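Local coordinates for protein kojibiose phosphorylase (Gut metagenome, PDB 6W0P) that belongs to glycoside hydrolase family 65, carbohydrate-active enzymes that combine a beta-rich N-terminal domain with a helical central catalytic domain and a small C-terminal domain, at residues Trp410-Ala413 and Ser414-Gln418; Ala671-Met674 and Asn675-Gly679. All coordinates share one frame; numbering follows the deposited sequence.

Contact 1 of 2, residues Trp410-Ala413 and Ser414-Gln418; sequences WQHA and STQFQ
The indole of Trp-410 meets Ser-414 at its edge, where CB of the serine lies near the ring plane. One face carries CG of Gln-411, 3.8 Å above the plane and offset toward the rim. CG2 of Thr-415 comes in obliquely, 4.3 Å from Trp-410 CZ3. Tyr-576 of the second subunit adds an edge-to-face ring contact to the same indole, and Gln-411 of that subunit packs on it. The second flat group is the imidazole of His-412, beside the amide of Gln-416. Their side chains run side by side in the same direction, with ring and amide planes 56° apart. Gln-416 OE1 touches CB of His-412 at 3.2 Å and reaches the imidazole obliquely. NE2 of Gln-416 is bonded to Gly-475 O.

Four hydrogen bonds, one of them from a side chain, fall on three carbonyl oxygens. Ser-414 N donates to Trp-410 O at 2.7 Å, the helical i to i+4 bond. Thr-415 turns its hydroxyl back on the chain. With chi1 at 62°, Thr-415 OG1 folds back over the main chain and gives a hydrogen bond of 2.6 Å to Gln-411 O, from above the carbonyl plane. His-412 O takes two donors: Thr-415 N at 3.2 Å, also from above its carbonyl plane, and a weak bond from Gln-416 N. A water lies 3.0 Å from Ala-413 O and 2.9 Å from Gln-416 O. Arg-385 NH2 also bonds to Ala-413 O.

Thr-415 N to His-412 O is an i to i+3 bond, so the turn tightens where regular helix stops. Phe-417 follows as the N-cap residue of helix 418-434. This is a helix-to-helix turn at the subunit interface, in the (alpha/alpha)6-barrel catalytic domain expected for family 65.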
loop_
_atom_site.group_PDB
_atom_site.type_symbol
_atom_site.label_atom_id
_atom_site.label_comp_id
_atom_site.label_asym_id
_atom_site.label_seq_id
_atom_site.Cartn_x
_atom_site.Cartn_y
_atom_site.Cartn_z
ATOM N N TRP A 410 6.111 -1.337 -1.332
ATOM C CA TRP A 410 6.422 -1.871 -2.691
ATOM C C TRP A 410 6.853 -0.724 -3.630
ATOM O O TRP A 410 7.772 -0.957 -4.431
ATOM C CB TRP A 410 5.240 -2.671 -3.254
ATOM C CG TRP A 410 4.099 -1.811 -3.687
ATOM C CD1 TRP A 410 2.993 -1.486 -2.957
ATOM C CD2 TRP A 410 3.961 -1.145 -4.951
ATOM N NE1 TRP A 410 2.191 -0.642 -3.670
ATOM C CE2 TRP A 410 2.769 -0.400 -4.889
ATOM C CE3 TRP A 410 4.733 -1.091 -6.114
ATOM C CZ2 TRP A 410 2.311 0.353 -5.963
ATOM C CZ3 TRP A 410 4.303 -0.318 -7.167
ATOM C CH2 TRP A 410 3.103 0.395 -7.087
ATOM N N GLN A 411 6.217 0.453 -3.497
ATOM C CA GLN A 411 6.425 1.677 -4.312
ATOM C C GLN A 411 7.904 2.069 -4.349
ATOM O O GLN A 411 8.232 2.870 -5.229
ATOM C CB GLN A 411 5.737 2.924 -3.732
ATOM C CG GLN A 411 4.229 2.883 -3.695
ATOM C CD GLN A 411 3.709 2.513 -2.322
ATOM O OE1 GLN A 411 4.166 1.533 -1.703
ATOM N NE2 GLN A 411 2.719 3.276 -1.862
ATOM N N HIS A 412 8.673 1.703 -3.324
ATOM C CA HIS A 412 10.131 1.921 -3.261
ATOM C C HIS A 412 10.831 0.581 -3.452
ATOM O O HIS A 412 11.744 0.535 -4.325
ATOM C CB HIS A 412 10.595 2.640 -1.975
ATOM C CG HIS A 412 9.981 3.985 -1.769
ATOM N ND1 HIS A 412 9.924 4.593 -0.515
ATOM C CD2 HIS A 412 9.273 4.769 -2.600
ATOM C CE1 HIS A 412 9.241 5.711 -0.602
ATOM N NE2 HIS A 412 8.821 5.842 -1.874
ATOM N N ALA A 413 10.444 -0.448 -2.685
ATOM C CA ALA A 413 11.194 -1.732 -2.601
ATOM C C ALA A 413 11.132 -2.502 -3.920
ATOM O O ALA A 413 12.104 -3.207 -4.195
ATOM C CB ALA A 413 10.738 -2.606 -1.450
ATOM N N SER A 414 10.069 -2.357 -4.707
ATOM C CA SER A 414 9.893 -3.095 -5.988
ATOM C C SER A 414 10.391 -2.250 -7.166
ATOM O O SER A 414 10.504 -2.798 -8.294
ATOM C CB SER A 414 8.470 -3.517 -6.205
ATOM O OG SER A 414 8.042 -4.387 -5.167
ATOM N N THR A 415 10.703 -0.970 -6.945
ATOM C CA THR A 415 10.858 -0.007 -8.066
ATOM C C THR A 415 12.252 0.616 -8.163
ATOM O O THR A 415 12.565 1.093 -9.279
ATOM C CB THR A 415 9.799 1.090 -7.973
ATOM O OG1 THR A 415 10.017 1.789 -6.752
ATOM C CG2 THR A 415 8.408 0.516 -8.047
ATOM N N GLN A 416 13.031 0.633 -7.084
ATOM C CA GLN A 416 14.281 1.431 -6.983
ATOM C C GLN A 416 15.480 0.486 -6.958
ATOM O O GLN A 416 15.618 -0.268 -5.981
ATOM C CB GLN A 416 14.294 2.301 -5.723
ATOM C CG GLN A 416 13.336 3.485 -5.756
ATOM C CD GLN A 416 13.481 4.309 -4.498
ATOM O OE1 GLN A 416 13.214 3.813 -3.404
ATOM N NE2 GLN A 416 14.023 5.516 -4.645
ATOM N N PHE A 417 16.350 0.555 -7.964
ATOM C CA PHE A 417 17.547 -0.324 -8.037
ATOM C C PHE A 417 18.803 0.478 -7.707
ATOM O O PHE A 417 19.908 -0.085 -7.820
ATOM C CB PHE A 417 17.518 -1.091 -9.363
ATOM C CG PHE A 417 16.176 -1.744 -9.572
ATOM C CD1 PHE A 417 15.597 -2.501 -8.570
ATOM C CD2 PHE A 417 15.447 -1.529 -10.724
ATOM C CE1 PHE A 417 14.338 -3.067 -8.738
ATOM C CE2 PHE A 417 14.194 -2.098 -10.897
ATOM C CZ PHE A 417 13.638 -2.859 -9.903
ATOM N N GLN A 418 18.640 1.713 -7.220
ATOM C CA GLN A 418 19.775 2.561 -6.766
ATOM C C GLN A 418 20.616 1.814 -5.738
ATOM O O GLN A 418 21.808 2.061 -5.680
ATOM C CB GLN A 418 19.324 3.940 -6.240
ATOM C CG GLN A 418 18.374 3.919 -5.046
ATOM C CD GLN A 418 17.516 5.165 -4.953
ATOM O OE1 GLN A 418 17.038 5.692 -5.957
ATOM N NE2 GLN A 418 17.324 5.650 -3.745
HETATM O O HOH W 1 14.958 -2.936 -5.114
#

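Contact 2 of 2, residues Ala671-Met674 and Asn675-Gly679; sequences AAWM and NIVYG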
loop_
_atom_site.group_PDB
_atom_site.type_symbol
_atom_site.label_atom_id
_atom_site.label_comp_id
_atom_site.label_asym_id
_atom_site.label_seq_id
_atom_site.Cartn_x
_atom_site.Cartn_y
_atom_site.Cartn_z
ATOM N N ALA A 671 27.366 14.708 4.233
ATOM C CA ALA A 671 27.169 15.699 3.152
ATOM C C ALA A 671 27.915 16.993 3.483
ATOM O O ALA A 671 28.265 17.698 2.541
ATOM C CB ALA A 671 25.703 15.970 2.947
ATOM N N ALA A 672 28.131 17.303 4.764
ATOM C CA ALA A 672 28.791 18.559 5.176
ATOM C C ALA A 672 30.254 18.461 4.737
ATOM O O ALA A 672 30.779 19.422 4.125
ATOM C CB ALA A 672 28.654 18.780 6.660
ATOM N N TRP A 673 30.866 17.301 4.975
ATOM C CA TRP A 673 32.259 17.045 4.556
ATOM C C TRP A 673 32.321 17.129 3.031
ATOM O O TRP A 673 33.226 17.785 2.516
ATOM C CB TRP A 673 32.758 15.692 5.056
ATOM C CG TRP A 673 34.145 15.387 4.585
ATOM C CD1 TRP A 673 35.305 15.702 5.217
ATOM C CD2 TRP A 673 34.518 14.730 3.366
ATOM N NE1 TRP A 673 36.376 15.257 4.496
ATOM C CE2 TRP A 673 35.926 14.649 3.360
ATOM C CE3 TRP A 673 33.806 14.160 2.307
ATOM C CZ2 TRP A 673 36.632 14.070 2.309
ATOM C CZ3 TRP A 673 34.503 13.586 1.270
ATOM C CH2 TRP A 673 35.899 13.535 1.276
ATOM N N MET A 674 31.389 16.466 2.356
ATOM C CA MET A 674 31.316 16.413 0.876
ATOM C C MET A 674 31.188 17.825 0.304
ATOM O O MET A 674 31.932 18.140 -0.650
ATOM C CB MET A 674 30.092 15.615 0.434
ATOM C CG MET A 674 30.095 14.230 0.983
ATOM S SD MET A 674 30.809 13.180 -0.241
ATOM C CE MET A 674 29.428 12.974 -1.354
ATOM N N ASN A 675 30.240 18.606 0.848
ATOM C CA ASN A 675 29.988 20.005 0.427
ATOM C C ASN A 675 31.296 20.804 0.533
ATOM O O ASN A 675 31.539 21.659 -0.361
ATOM C CB ASN A 675 28.856 20.683 1.193
ATOM C CG ASN A 675 28.118 21.709 0.352
ATOM O OD1 ASN A 675 26.912 21.877 0.518
ATOM N ND2 ASN A 675 28.830 22.427 -0.519
ATOM N N ILE A 676 32.124 20.541 1.551
ATOM C CA ILE A 676 33.388 21.314 1.766
ATOM C C ILE A 676 34.444 20.842 0.751
ATOM O O ILE A 676 34.984 21.723 0.044
ATOM C CB ILE A 676 33.856 21.239 3.233
ATOM C CG1 ILE A 676 32.915 22.048 4.141
ATOM C CG2 ILE A 676 35.307 21.688 3.341
ATOM C CD1 ILE A 676 33.195 21.928 5.655
ATOM N N VAL A 677 34.663 19.525 0.607
ATOM C CA VAL A 677 35.834 18.974 -0.145
ATOM C C VAL A 677 35.513 18.802 -1.642
ATOM O O VAL A 677 36.348 19.231 -2.473
ATOM C CB VAL A 677 36.370 17.688 0.500
ATOM C CG1 VAL A 677 37.466 17.057 -0.325
ATOM C CG2 VAL A 677 36.889 17.945 1.902
ATOM N N TYR A 678 34.377 18.226 -2.011
ATOM C CA TYR A 678 33.932 18.148 -3.426
ATOM C C TYR A 678 33.432 19.515 -3.907
ATOM O O TYR A 678 33.605 19.829 -5.089
ATOM C CB TYR A 678 32.849 17.094 -3.631
ATOM C CG TYR A 678 33.355 15.678 -3.588
ATOM C CD1 TYR A 678 34.260 15.209 -4.526
ATOM C CD2 TYR A 678 32.919 14.789 -2.621
ATOM C CE1 TYR A 678 34.738 13.904 -4.498
ATOM C CE2 TYR A 678 33.378 13.479 -2.584
ATOM C CZ TYR A 678 34.305 13.043 -3.513
ATOM O OH TYR A 678 34.712 11.744 -3.488
ATOM N N GLY A 679 32.822 20.286 -3.009
ATOM C CA GLY A 679 32.164 21.563 -3.328
ATOM C C GLY A 679 33.171 22.689 -3.391
ATOM O O GLY A 679 33.714 22.938 -4.482
#
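Met-674 O is held by two backbone donors. Tyr-678 N gives a hydrogen bond of 2.8 Å to Met-674 O. Gly-679 N adds a weak one to Met-674 O at 3.3 Å. Trp-673 O also takes two donors, but here the weak one, Ile-676 N, is only three residues on. The stronger is Val-677 N, 3.0 Å from Trp-673 O. Asn-675 N to Ala-671 O and Ile-676 N to Ala-672 O complete the regular i to i+4 set. The weak bond from Gly-679 spans five residues. It marks a wider pi-type turn near the end of helix 666-680, a helix of the catalytic region that runs on toward strand 684-686.

The side chains form a row of contacts along one side of the helix, buried in the fold. CG of Trp-673 lies opposite the backbone N across the CA-CB bond (chi1 177°), which carries the indole along the helix to Val-677. CG2 of Val-677 sits over one face and makes a CH-pi contact. Val-677 CG2 is 4.0 Å from the centroid of the five-membered ring of Trp-673 and 25° off the ring normal. The six-membered end of the indole meets Tyr-678 obliquely: Trp-673 CZ3 lies 4.0 Å from Tyr-678 CE2. Met-674 runs beside Tyr-678, pointing the same way. Its chain bends at chi2 and chi3. Met-674 SD lies in the ring plane at the edge, 3.5 Å from Tyr-678 CE2: a Met-aromatic contact. CG of Met-674 also lies at the edge of the Trp-673 indole.

Phe-359 packs edge-to-face with Trp-673, and Pro-358 touches Trp-673, Met-674 and Tyr-678. The amide of Asn-675 meets helix 624-634, where ND2 is hydrogen-bonded to Ser-629 OG.

In the fold
The chain first builds the beta-rich N-terminal part, then enters the helical catalytic region. Contact 1 comes there, as a turn that joins helix 410-413 to helix 418-434. Its centre lies about 21 Å from the centre of the chain, and it touches the second subunit. Further along the chain comes contact 2, within helix 666-680, where no other chain of the assembly touches it. It packs against helices 308-324, 351-361 and 624-634. Strand 684-686 follows soon after. The two contacts lie in series and neither nests with nor crosses the other. Their centres are about 28 Å apart, their nearest atoms about 14 Å, and they do not touch. Each closes only a local turn.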